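Local coordinates for conserved hypothetical exported protein (Bacteroides fragilis, PDB 4JJA) that may act as a peptidoglycan exo-beta-N-acetylmuramidase, the activity generally assigned to its family, although its own function has not been established, at residues 6-9 with 10-13; 173-176 with 177-180; 221-224 with 225-228; 319-322 with 323-327; 341-344 with 345-348. All coordinates share one frame; numbering follows the deposited sequence. Where two conformers were deposited one is given.

Contact 1 of 5, residues 6-9 with 10-13; sequences VIIG and AEQT
The carbonyl oxygen of Ile8 is gripped from both faces of its plane, by the backbone N of Glu11 on one and by the side-chain amide of Gln12 on the other. Gln12 NE2 lies 3.2 Å from Ile8 O and gives it a fairly straight bond, 162° at the hydrogen, with the oxygen close to the plane of the amide; the Glu11 N bond is more bent. Both donors stand well above the carbonyl plane, so neither uses a lone-pair direction. The same NE2 also reaches Pro201 O, which ties the turn to the loop beyond strand 197-200. Glu11 answers with its carboxylate. In one of two conformers its chain, extended beyond CG, runs back over Ile8 so that OE1 takes the Ile8 N-H at 2.8 Å, on the anti side of the carboxylate, while CG packs 3.6 Å from Ile8 CG1. Ile7 CG2, anti to the backbone N, touches both polar chains, 3.7 Å from Glu11 OE1 and 3.8 Å from Gln12 CG, and its side chain meets each at about a right angle. Ile8 CD1 extends to Ala10 CB at 4.1 Å. A backbone bond from Gln12 N to Gly9 O closes the next turn. The result is a tight succession of turns, ending in an inverse gamma turn centred on Gln12, that leads the chain into helix 13-20.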
loop_
_atom_site.group_PDB
_atom_site.type_symbol
_atom_site.label_atom_id
_atom_site.label_comp_id
_atom_site.label_asym_id
_atom_site.label_seq_id
_atom_site.Cartn_x
_atom_site.Cartn_y
_atom_site.Cartn_z
ATOM N N VAL A 6 -8.682 18.383 0.271
ATOM C CA VAL A 6 -9.094 17.226 1.066
ATOM C C VAL A 6 -8.949 17.527 2.543
ATOM O O VAL A 6 -7.938 18.055 2.965
ATOM C CB VAL A 6 -8.266 15.967 0.701
ATOM C CG1 VAL A 6 -8.578 14.855 1.685
ATOM C CG2 VAL A 6 -8.580 15.525 -0.706
ATOM N N ILE A 7 -9.948 17.138 3.320
ATOM C CA ILE A 7 -9.855 17.203 4.780
ATOM C C ILE A 7 -9.858 15.738 5.239
ATOM O O ILE A 7 -10.852 15.021 5.134
ATOM C CB ILE A 7 -11.029 17.982 5.412
ATOM C CG1 ILE A 7 -11.139 19.385 4.847
ATOM C CG2 ILE A 7 -10.937 17.993 6.932
ATOM C CD1 ILE A 7 -12.413 20.139 5.285
ATOM N N ILE A 8 -8.728 15.286 5.746
ATOM C CA ILE A 8 -8.613 13.895 6.163
ATOM C C ILE A 8 -9.435 13.657 7.438
ATOM O O ILE A 8 -9.821 14.596 8.151
ATOM C CB ILE A 8 -7.157 13.470 6.372
ATOM C CG1 ILE A 8 -6.510 14.243 7.521
ATOM C CG2 ILE A 8 -6.347 13.566 5.042
ATOM C CD1 ILE A 8 -5.121 13.715 7.915
ATOM N N GLY A 9 -9.727 12.394 7.728
ATOM C CA GLY A 9 -10.498 12.035 8.901
ATOM C C GLY A 9 -9.893 12.636 10.178
ATOM O O GLY A 9 -10.619 13.126 11.027
ATOM N N ALA A 10 -8.569 12.513 10.342
ATOM C CA ALA A 10 -7.922 12.908 11.602
ATOM C C ALA A 10 -8.057 14.398 11.890
ATOM O O ALA A 10 -7.973 14.801 13.052
ATOM C CB ALA A 10 -6.477 12.489 11.625
ATOM N N GLU A 11 -8.274 15.232 10.880
ATOM C CA GLU A 11 -8.463 16.672 11.068
ATOM C C GLU A 11 -9.815 17.011 11.661
ATOM O O GLU A 11 -10.010 18.105 12.200
ATOM C CB GLU A 11 -8.373 17.382 9.712
ATOM C CG GLU A 11 -7.008 17.457 9.141
ATOM C CD GLU A 11 -6.997 18.151 7.790
ATOM O OE1 GLU A 11 -7.228 17.478 6.772
ATOM O OE2 GLU A 11 -6.790 19.395 7.760
ATOM N N GLN A 12 -10.775 16.111 11.518
ATOM C CA GLN A 12 -12.170 16.354 11.873
ATOM C C GLN A 12 -12.432 15.987 13.352
ATOM O O GLN A 12 -13.223 15.107 13.670
ATOM C CB GLN A 12 -13.090 15.556 10.960
ATOM C CG GLN A 12 -12.890 15.955 9.505
ATOM C CD GLN A 12 -13.646 15.017 8.591
ATOM O OE1 GLN A 12 -14.890 14.882 8.707
ATOM N NE2 GLN A 12 -12.933 14.411 7.655
ATOM N N THR A 13 -11.700 16.671 14.232
ATOM C CA THR A 13 -11.732 16.308 15.639
ATOM C C THR A 13 -13.131 16.393 16.229
ATOM O O THR A 13 -13.476 15.606 17.099
ATOM C CB THR A 13 -10.755 17.104 16.455
ATOM O OG1 THR A 13 -11.113 18.477 16.384
ATOM C CG2 THR A 13 -9.331 16.909 15.956
HETATM O O HOH W 1 -7.310 20.163 4.998
#

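Contact 2 of 5, residues 173-176 with 177-180; sequences GMTL and GELA
The carboxylate of Glu178 takes Thr175 N on OE1, at the anti side, 21° out of the carboxylate plane and 2.9 Å away, whereas OE2 is taken up by His207 NE2 and by Leu367 N, so the group links the helix start to His207 and to the C-terminal end of the chain. Met174 CA comes to 3.3 Å from Glu178 OE1. In return, Thr175 OG1 accepts from Glu178 N, 3.1 Å apart and almost straight at 171°. These reciprocal bonds make a capping box at the N-terminus of helix 176-185, with Thr175 as the N-cap. Placing OG1 between the backbone N and the carbonyl carbon (chi1 71°) turns the hydroxyl toward the first turn, where it also packs against Glu178 CG and shares a hydrogen bond with Asp141 OD2. Next to the box, the selenomethionine at Met174 bends at its last torsion, which carries CE to 3.6 Å from Glu178 O, while SE lies 4.2 Å from Leu179 CD1. Leu176 turns away from this side and packs on Tyr120 and Met123 of helix 119-132; its carbonyl O accepts from Ala180 N at 2.9 Å, as Thr175 O does from Leu179 N.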
loop_
_atom_site.group_PDB
_atom_site.type_symbol
_atom_site.label_atom_id
_atom_site.label_comp_id
_atom_site.label_asym_id
_atom_site.label_seq_id
_atom_site.Cartn_x
_atom_site.Cartn_y
_atom_site.Cartn_z
ATOM N N GLY A 173 -8.127 0.451 -5.720
ATOM C CA GLY A 173 -8.831 1.672 -5.796
ATOM C C GLY A 173 -9.550 2.168 -4.563
ATOM O O GLY A 173 -10.338 3.086 -4.660
HETATM N N MSE A 174 -9.295 1.566 -3.398
HETATM C CA MSE A 174 -10.091 1.822 -2.215
HETATM C C MSE A 174 -9.257 2.460 -1.117
HETATM O O MSE A 174 -8.067 2.249 -1.011
HETATM C CB MSE A 174 -10.671 0.518 -1.652
HETATM C CG MSE A 174 -11.517 -0.196 -2.701
HETATM SE SE MSE A 174 -12.228 -1.932 -2.179
HETATM C CE MSE A 174 -13.611 -1.290 -1.157
ATOM N N THR A 175 -9.906 3.287 -0.312
ATOM C CA THR A 175 -9.271 3.725 0.917
ATOM C C THR A 175 -9.222 2.595 1.956
ATOM O O THR A 175 -9.951 1.613 1.812
ATOM C CB THR A 175 -9.963 4.941 1.536
ATOM O OG1 THR A 175 -11.231 4.550 2.081
ATOM C CG2 THR A 175 -10.043 6.092 0.573
ATOM N N LEU A 176 -8.406 2.740 2.993
ATOM C CA LEU A 176 -8.371 1.700 4.018
ATOM C C LEU A 176 -9.717 1.592 4.707
ATOM O O LEU A 176 -10.121 0.481 5.077
ATOM C CB LEU A 176 -7.265 1.913 5.006
ATOM C CG LEU A 176 -5.824 1.792 4.543
ATOM C CD1 LEU A 176 -4.853 2.165 5.700
ATOM C CD2 LEU A 176 -5.555 0.403 4.034
ATOM N N GLY A 177 -10.471 2.683 4.863
ATOM C CA GLY A 177 -11.796 2.609 5.431
ATOM C C GLY A 177 -12.750 1.813 4.576
ATOM O O GLY A 177 -13.509 0.992 5.060
ATOM N N GLU A 178 -12.746 2.089 3.280
ATOM C CA GLU A 178 -13.588 1.315 2.360
ATOM C C GLU A 178 -13.236 -0.147 2.388
ATOM O O GLU A 178 -14.112 -1.013 2.409
ATOM C CB GLU A 178 -13.445 1.894 0.954
ATOM C CG GLU A 178 -13.978 3.342 0.772
ATOM C CD GLU A 178 -13.725 3.930 -0.595
ATOM O OE1 GLU A 178 -12.617 3.694 -1.148
ATOM O OE2 GLU A 178 -14.636 4.618 -1.149
ATOM N N LEU A 179 -11.937 -0.445 2.324
ATOM C CA LEU A 179 -11.476 -1.803 2.327
ATOM C C LEU A 179 -11.883 -2.514 3.603
ATOM O O LEU A 179 -12.276 -3.676 3.561
ATOM C CB LEU A 179 -9.960 -1.854 2.108
ATOM C CG LEU A 179 -9.350 -3.212 1.921
ATOM C CD1 LEU A 179 -10.000 -3.977 0.746
ATOM C CD2 LEU A 179 -7.844 -3.070 1.659
ATOM N N ALA A 180 -11.803 -1.844 4.750
ATOM C CA ALA A 180 -12.215 -2.452 6.011
ATOM C C ALA A 180 -13.668 -2.860 5.939
ATOM O O ALA A 180 -14.045 -3.966 6.410
ATOM C CB ALA A 180 -11.984 -1.523 7.169
#

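Contact 3 of 5, residues 221-224 with 225-228; sequences LPNM and KAIY
With chi1 at 64°, Asn223 holds its amide between its own backbone N and carbonyl carbon, and this turns OD1 toward the N-H of Ala226. The bond from Ala226 N to Asn223 OD1 is 2.9 Å long, and the same oxygen touches Ala226 CB at 3.3 Å. ND2, the other end of the amide, binds Gln252 OE1, so both heteroatoms have partners, consistent with the modelled orientation. The selenomethionine at Met224 uses a different device: successive bends at chi2 (-56°) and chi3 (-62°) curl the chain so that SE lies 3.8 Å from Ile227 CD1 and CE swings across to Tyr228. That methyl rests 3.5 Å from Tyr228 CZ and 3.4 Å from Tyr228 OH, at the far end of the ring, while at the near end Tyr228 CD2 lies 3.2 Å from Met224 O. The same carbonyl accepts from Tyr228 N. Trp298 of helix 294-300 meets the tyrosine ring edge-to-face. Before the cap, Leu221 CB comes to 4.1 Å from Ile227 CG1, and Pro222 CD lies 4.0 Å from Ala226 CB. Lys225 directs NZ away, to Asp294 and Leu292 O. The whole is a classic asparagine N-cap, backed by apolar residues that precede it, at the start of helix 224-233.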
loop_
_atom_site.group_PDB
_atom_site.type_symbol
_atom_site.label_atom_id
_atom_site.label_comp_id
_atom_site.label_asym_id
_atom_site.label_seq_id
_atom_site.Cartn_x
_atom_site.Cartn_y
_atom_site.Cartn_z
ATOM N N LEU A 221 9.637 5.409 -1.800
ATOM C CA LEU A 221 8.520 6.056 -2.507
ATOM C C LEU A 221 8.567 7.538 -2.188
ATOM O O LEU A 221 7.724 8.082 -1.458
ATOM C CB LEU A 221 7.168 5.419 -2.111
ATOM C CG LEU A 221 6.976 3.980 -2.569
ATOM C CD1 LEU A 221 5.679 3.421 -1.983
ATOM C CD2 LEU A 221 6.959 3.905 -4.101
ATOM N N PRO A 222 9.597 8.226 -2.714
ATOM C CA PRO A 222 9.890 9.546 -2.183
ATOM C C PRO A 222 9.014 10.614 -2.756
ATOM O O PRO A 222 9.013 11.720 -2.176
ATOM C CB PRO A 222 11.333 9.780 -2.610
ATOM C CG PRO A 222 11.453 8.980 -3.855
ATOM C CD PRO A 222 10.697 7.720 -3.553
ATOM N N ASN A 223 8.384 10.371 -3.896
ATOM C CA ASN A 223 7.619 11.370 -4.616
ATOM C C ASN A 223 6.374 10.747 -5.283
ATOM O O ASN A 223 6.178 9.524 -5.251
ATOM C CB ASN A 223 8.497 12.152 -5.613
ATOM C CG ASN A 223 9.064 11.272 -6.710
ATOM O OD1 ASN A 223 8.592 10.183 -6.918
ATOM N ND2 ASN A 223 10.074 11.734 -7.380
HETATM N N MSE A 224 5.546 11.599 -5.883
HETATM C CA MSE A 224 4.350 11.116 -6.482
HETATM C C MSE A 224 4.608 10.334 -7.774
HETATM O O MSE A 224 3.852 9.413 -8.093
HETATM C CB MSE A 224 3.318 12.213 -6.692
HETATM C CG MSE A 224 2.805 12.806 -5.365
HETATM SE SE MSE A 224 2.077 11.476 -4.190
HETATM C CE MSE A 224 0.631 10.874 -5.306
ATOM N N LYS A 225 5.667 10.640 -8.482
ATOM C CA LYS A 225 6.017 9.915 -9.664
ATOM C C LYS A 225 6.244 8.430 -9.328
ATOM O O LYS A 225 5.740 7.528 -10.009
ATOM C CB LYS A 225 7.270 10.494 -10.336
ATOM C CG LYS A 225 7.405 10.173 -11.787
ATOM C CD LYS A 225 6.461 11.045 -12.644
ATOM C CE LYS A 225 6.901 12.490 -12.776
ATOM N NZ LYS A 225 5.765 13.211 -13.382
ATOM N N ALA A 226 6.996 8.197 -8.257
ATOM C CA ALA A 226 7.284 6.835 -7.810
ATOM C C ALA A 226 5.967 6.154 -7.436
ATOM O O ALA A 226 5.749 5.002 -7.745
ATOM C CB ALA A 226 8.221 6.883 -6.606
ATOM N N ILE A 227 5.084 6.855 -6.727
ATOM C CA ILE A 227 3.791 6.287 -6.262
ATOM C C ILE A 227 2.922 5.933 -7.452
ATOM O O ILE A 227 2.224 4.928 -7.432
ATOM C CB ILE A 227 3.122 7.234 -5.246
ATOM C CG1 ILE A 227 3.952 7.191 -3.951
ATOM C CG2 ILE A 227 1.632 6.849 -5.002
ATOM C CD1 ILE A 227 3.621 8.204 -2.943
ATOM N N TYR A 228 2.904 6.775 -8.473
ATOM C CA TYR A 228 2.109 6.474 -9.640
ATOM C C TYR A 228 2.664 5.363 -10.513
ATOM O O TYR A 228 1.917 4.625 -11.146
ATOM C CB TYR A 228 1.863 7.725 -10.482
ATOM C CG TYR A 228 1.069 8.816 -9.779
ATOM C CD1 TYR A 228 -0.095 8.519 -9.051
ATOM C CD2 TYR A 228 1.392 10.139 -9.923
ATOM C CE1 TYR A 228 -0.860 9.495 -8.444
ATOM C CE2 TYR A 228 0.630 11.149 -9.329
ATOM C CZ TYR A 228 -0.490 10.855 -8.589
ATOM O OH TYR A 228 -1.237 11.847 -8.015
#

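Contact 4 of 5, residues 319-322 with 323-327; sequences RFFR and PFFEL
Arg322 lies alongside Phe324, both side chains pointing the same way, and the arginine, in one of its two conformers, can be followed atom by atom along the ring. CB stands over the ring face, 4.0 Å from the Phe324 centroid and only 10° off the ring normal, a CH-pi contact. CG moves outward to the rim, and CD comes closest, 3.4 Å from Phe324 CZ. Beyond it NE and NH1 pass the same CZ at 4.2 Å and 4.1 Å; the guanidinium is turned 45° against the ring, so it does not stack flat on it, and NH1 finds its polar partner in Glu237 O. The ring can lie back beneath the arginine because Phe324 CG sits between its own backbone N and carbonyl carbon. Farther along the turn two aromatic rings meet. Phe321 sends its CD1 edge over the face of Phe325 in an edge-to-face arrangement, the centroids 4.7 Å apart and the planes at 58°; CD1 is 3.7 Å from Phe325 CG. Phe321 packs further on Arg335 and Ile338, and Phe325 on Val334, all of helix 333-339. Phe325 N donates to Arg322 O at 3.0 Å, from above the carbonyl plane, and Phe325 CB also presses on that oxygen. This single backbone bond closes a type I beta turn from Arg322 to Phe325, which leads into helix 325-329 with Phe324 at the N-cap position.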
loop_
_atom_site.group_PDB
_atom_site.type_symbol
_atom_site.label_atom_id
_atom_site.label_comp_id
_atom_site.label_asym_id
_atom_site.label_seq_id
_atom_site.Cartn_x
_atom_site.Cartn_y
_atom_site.Cartn_z
ATOM N N ARG A 319 14.053 -17.877 -16.493
ATOM C CA ARG A 319 14.818 -17.474 -15.320
ATOM C C ARG A 319 14.690 -15.996 -14.993
ATOM O O ARG A 319 15.008 -15.573 -13.893
ATOM C CB ARG A 319 16.304 -17.868 -15.466
ATOM C CG ARG A 319 16.548 -19.300 -15.692
ATOM C CD ARG A 319 15.798 -20.155 -14.677
ATOM N NE ARG A 319 16.078 -21.600 -14.864
ATOM C CZ ARG A 319 17.008 -22.278 -14.218
ATOM N NH1 ARG A 319 17.760 -21.697 -13.295
ATOM N NH2 ARG A 319 17.167 -23.593 -14.481
ATOM N N PHE A 320 14.206 -15.212 -15.946
ATOM C CA PHE A 320 13.861 -13.802 -15.689
ATOM C C PHE A 320 12.822 -13.637 -14.588
ATOM O O PHE A 320 12.799 -12.635 -13.878
ATOM C CB PHE A 320 13.341 -13.214 -17.002
ATOM C CG PHE A 320 12.878 -11.791 -16.893
ATOM C CD1 PHE A 320 13.779 -10.719 -17.017
ATOM C CD2 PHE A 320 11.547 -11.519 -16.744
ATOM C CE1 PHE A 320 13.325 -9.425 -16.944
ATOM C CE2 PHE A 320 11.117 -10.224 -16.700
ATOM C CZ PHE A 320 12.009 -9.204 -16.804
ATOM N N PHE A 321 11.905 -14.584 -14.492
ATOM C CA PHE A 321 10.791 -14.500 -13.535
ATOM C C PHE A 321 11.140 -15.312 -12.317
ATOM O O PHE A 321 11.248 -16.523 -12.404
ATOM C CB PHE A 321 9.458 -14.984 -14.117
ATOM C CG PHE A 321 8.985 -14.191 -15.291
ATOM C CD1 PHE A 321 8.337 -13.012 -15.133
ATOM C CD2 PHE A 321 9.189 -14.672 -16.603
ATOM C CE1 PHE A 321 7.908 -12.281 -16.250
ATOM C CE2 PHE A 321 8.760 -13.977 -17.697
ATOM C CZ PHE A 321 8.103 -12.775 -17.526
ATOM N N ARG A 322 11.294 -14.659 -11.181
ATOM C CA ARG A 322 11.493 -15.329 -9.903
ATOM C C ARG A 322 10.306 -16.253 -9.655
ATOM O O ARG A 322 9.198 -15.967 -10.104
ATOM C CB ARG A 322 11.548 -14.291 -8.798
ATOM C CG ARG A 322 12.859 -13.494 -8.864
ATOM C CD ARG A 322 12.952 -12.348 -7.960
ATOM N NE ARG A 322 14.324 -11.880 -7.814
ATOM C CZ ARG A 322 14.689 -10.814 -7.100
ATOM N NH1 ARG A 322 13.754 -10.019 -6.556
ATOM N NH2 ARG A 322 15.994 -10.517 -7.007
ATOM N N PRO A 323 10.470 -17.315 -8.838
ATOM C CA PRO A 323 9.337 -18.170 -8.527
ATOM C C PRO A 323 8.117 -17.375 -8.028
ATOM O O PRO A 323 6.960 -17.696 -8.361
ATOM C CB PRO A 323 9.913 -19.099 -7.485
ATOM C CG PRO A 323 11.339 -19.246 -7.897
ATOM C CD PRO A 323 11.751 -17.859 -8.340
ATOM N N PHE A 324 8.394 -16.368 -7.221
ATOM C CA PHE A 324 7.355 -15.596 -6.567
ATOM C C PHE A 324 6.786 -14.465 -7.384
ATOM O O PHE A 324 5.981 -13.695 -6.855
ATOM C CB PHE A 324 7.790 -15.201 -5.173
ATOM C CG PHE A 324 9.079 -14.430 -5.137
ATOM C CD1 PHE A 324 9.101 -13.062 -5.392
ATOM C CD2 PHE A 324 10.279 -15.071 -4.863
ATOM C CE1 PHE A 324 10.270 -12.358 -5.337
ATOM C CE2 PHE A 324 11.466 -14.329 -4.801
ATOM C CZ PHE A 324 11.420 -12.990 -5.032
ATOM N N PHE A 325 7.151 -14.351 -8.674
ATOM C CA PHE A 325 6.482 -13.408 -9.538
ATOM C C PHE A 325 4.946 -13.554 -9.411
ATOM O O PHE A 325 4.244 -12.556 -9.352
ATOM C CB PHE A 325 6.969 -13.634 -10.965
ATOM C CG PHE A 325 6.343 -12.754 -12.000
ATOM C CD1 PHE A 325 6.704 -11.430 -12.094
ATOM C CD2 PHE A 325 5.380 -13.237 -12.828
ATOM C CE1 PHE A 325 6.121 -10.613 -13.032
ATOM C CE2 PHE A 325 4.789 -12.461 -13.777
ATOM C CZ PHE A 325 5.137 -11.122 -13.895
ATOM N N GLU A 326 4.464 -14.788 -9.362
ATOM C CA GLU A 326 3.040 -15.045 -9.294
ATOM C C GLU A 326 2.399 -14.510 -8.021
ATOM O O GLU A 326 1.205 -14.189 -8.000
ATOM C CB GLU A 326 2.739 -16.518 -9.483
ATOM C CG GLU A 326 2.724 -16.977 -10.934
ATOM C CD GLU A 326 4.025 -16.938 -11.660
ATOM O OE1 GLU A 326 5.106 -16.920 -11.010
ATOM O OE2 GLU A 326 3.996 -16.972 -12.897
ATOM N N LEU A 327 3.176 -14.468 -6.927
ATOM C CA LEU A 327 2.655 -13.910 -5.706
ATOM C C LEU A 327 2.374 -12.407 -5.801
ATOM O O LEU A 327 1.477 -11.894 -5.137
ATOM C CB LEU A 327 3.557 -14.229 -4.512
ATOM C CG LEU A 327 3.878 -15.734 -4.321
ATOM C CD1 LEU A 327 4.744 -15.956 -3.068
ATOM C CD2 LEU A 327 2.626 -16.603 -4.244
#

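Contact 5 of 5, residues 341-344 with 345-348; sequences GKSA and DEIK
Ser343 and Glu346 face each other across the first turn of helix 344-350 in a capping box. The serine hydroxyl, brought forward by chi1 of 73°, accepts from Glu346 N, with OG and that nitrogen 3.0 Å apart, while the glutamate reaches back, in one of its two conformers, so that its OE1 accepts from Ser343 N, also 3.0 Å away. The bond from Ser343 N to OE1 is straight at the hydrogen, 168°, yet OE1 is met from the anti side and 32° out of the carboxylate plane. Glu346 CG lies 3.2 Å from Ser343 OG, so the methylene packs against the same hydroxyl that caps the helix. Lys342 slants across the carboxylate: bent at chi2, it brings CD to 3.4 Å from Glu346 OE1 and 3.5 Å from Glu346 OE2, an alkyl chain laid beside a charged group. Ile347 is buried, its CG1 touching Ser343 O at 3.3 Å, and the side chain continues onto Val334, Met337 and Ile338 of helix 333-339. That helix ends in a Schellman motif at Gly341, two positions before the next N-cap, Ser343. Lys348 NZ leads away to a salt bridge with Asp151 and a hydrogen bond to Ile302 O. Lys342 NZ gives a hydrogen bond to a water at 2.9 Å and stays 4.4 Å from Glu346 OE2, beyond a salt bridge, so any attraction is probably modest.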
loop_
_atom_site.group_PDB
_atom_site.type_symbol
_atom_site.label_atom_id
_atom_site.label_comp_id
_atom_site.label_asym_id
_atom_site.label_seq_id
_atom_site.Cartn_x
_atom_site.Cartn_y
_atom_site.Cartn_z
ATOM N N GLY A 341 5.173 -14.534 -26.232
ATOM C CA GLY A 341 5.273 -13.466 -27.204
ATOM C C GLY A 341 4.094 -12.566 -27.315
ATOM O O GLY A 341 4.009 -11.797 -28.269
ATOM N N LYS A 342 3.179 -12.638 -26.357
ATOM C CA LYS A 342 1.997 -11.757 -26.394
ATOM C C LYS A 342 2.335 -10.326 -26.007
ATOM O O LYS A 342 3.349 -10.043 -25.396
ATOM C CB LYS A 342 0.925 -12.303 -25.480
ATOM C CG LYS A 342 0.478 -13.748 -25.801
ATOM C CD LYS A 342 -0.057 -13.955 -27.203
ATOM C CE LYS A 342 -0.378 -15.433 -27.425
ATOM N NZ LYS A 342 -0.916 -15.704 -28.764
ATOM N N SER A 343 1.487 -9.406 -26.454
ATOM C CA SER A 343 1.666 -7.992 -26.217
ATOM C C SER A 343 1.159 -7.541 -24.860
ATOM O O SER A 343 0.281 -8.190 -24.261
ATOM C CB SER A 343 0.958 -7.180 -27.305
ATOM O OG SER A 343 -0.436 -7.218 -27.126
ATOM N N ALA A 344 1.665 -6.396 -24.415
ATOM C CA ALA A 344 1.195 -5.787 -23.183
ATOM C C ALA A 344 -0.313 -5.608 -23.202
ATOM O O ALA A 344 -1.012 -5.896 -22.248
ATOM C CB ALA A 344 1.919 -4.428 -22.944
ATOM N N ASP A 345 -0.831 -5.120 -24.316
ATOM C CA ASP A 345 -2.273 -4.833 -24.423
ATOM C C ASP A 345 -3.100 -6.116 -24.350
ATOM O O ASP A 345 -4.167 -6.147 -23.735
ATOM C CB ASP A 345 -2.586 -4.064 -25.718
ATOM C CG ASP A 345 -2.230 -2.606 -25.664
ATOM O OD1 ASP A 345 -1.836 -2.060 -24.626
ATOM O OD2 ASP A 345 -2.290 -1.972 -26.759
ATOM N N GLU A 346 -2.624 -7.181 -25.003
ATOM C CA GLU A 346 -3.311 -8.471 -24.994
ATOM C C GLU A 346 -3.418 -9.020 -23.576
ATOM O O GLU A 346 -4.436 -9.538 -23.152
ATOM C CB GLU A 346 -2.490 -9.489 -25.789
ATOM C CG GLU A 346 -2.682 -9.533 -27.259
ATOM C CD GLU A 346 -2.001 -10.753 -27.788
ATOM O OE1 GLU A 346 -0.765 -10.712 -28.019
ATOM O OE2 GLU A 346 -2.717 -11.768 -27.885
ATOM N N ILE A 347 -2.307 -8.969 -22.855
ATOM C CA ILE A 347 -2.264 -9.510 -21.507
ATOM C C ILE A 347 -3.173 -8.676 -20.594
ATOM O O ILE A 347 -3.993 -9.239 -19.841
ATOM C CB ILE A 347 -0.800 -9.563 -20.966
ATOM C CG1 ILE A 347 0.033 -10.460 -21.871
ATOM C CG2 ILE A 347 -0.801 -10.075 -19.519
ATOM C CD1 ILE A 347 1.531 -10.405 -21.570
ATOM N N LYS A 348 -3.046 -7.357 -20.665
ATOM C CA LYS A 348 -3.850 -6.485 -19.822
ATOM C C LYS A 348 -5.356 -6.678 -20.104
ATOM O O LYS A 348 -6.169 -6.713 -19.205
ATOM C CB LYS A 348 -3.404 -5.050 -19.985
ATOM C CG LYS A 348 -4.326 -4.078 -19.296
ATOM C CD LYS A 348 -3.632 -2.765 -19.056
ATOM C CE LYS A 348 -4.533 -1.826 -18.274
ATOM N NZ LYS A 348 -3.801 -0.692 -17.736
HETATM O O HOH W 2 -2.554 -13.519 -29.585
#

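How the contacts relate
The five contacts follow one another along the chain without overlap, and each is a turn or cap that leads into a helix: 13-20, 176-185, 224-233, 325-329 and 344-350 in order. Contacts 1 and 2, with centres about 16 Å apart, lie by the six-stranded parallel sheet, where residues around Asp141, just beyond strand 136-140, touch both. Contacts 4 and 5, about 18 Å apart, share helix 333-339 as a packing surface in the C-terminal region. Contact 3 stands apart, its centre 20 to 26 Å from each of the other four. Contacts 1 and 5 are about 42 Å apart, on opposite sides of the chain's centre; each bonds its own helix start from adjoining residues.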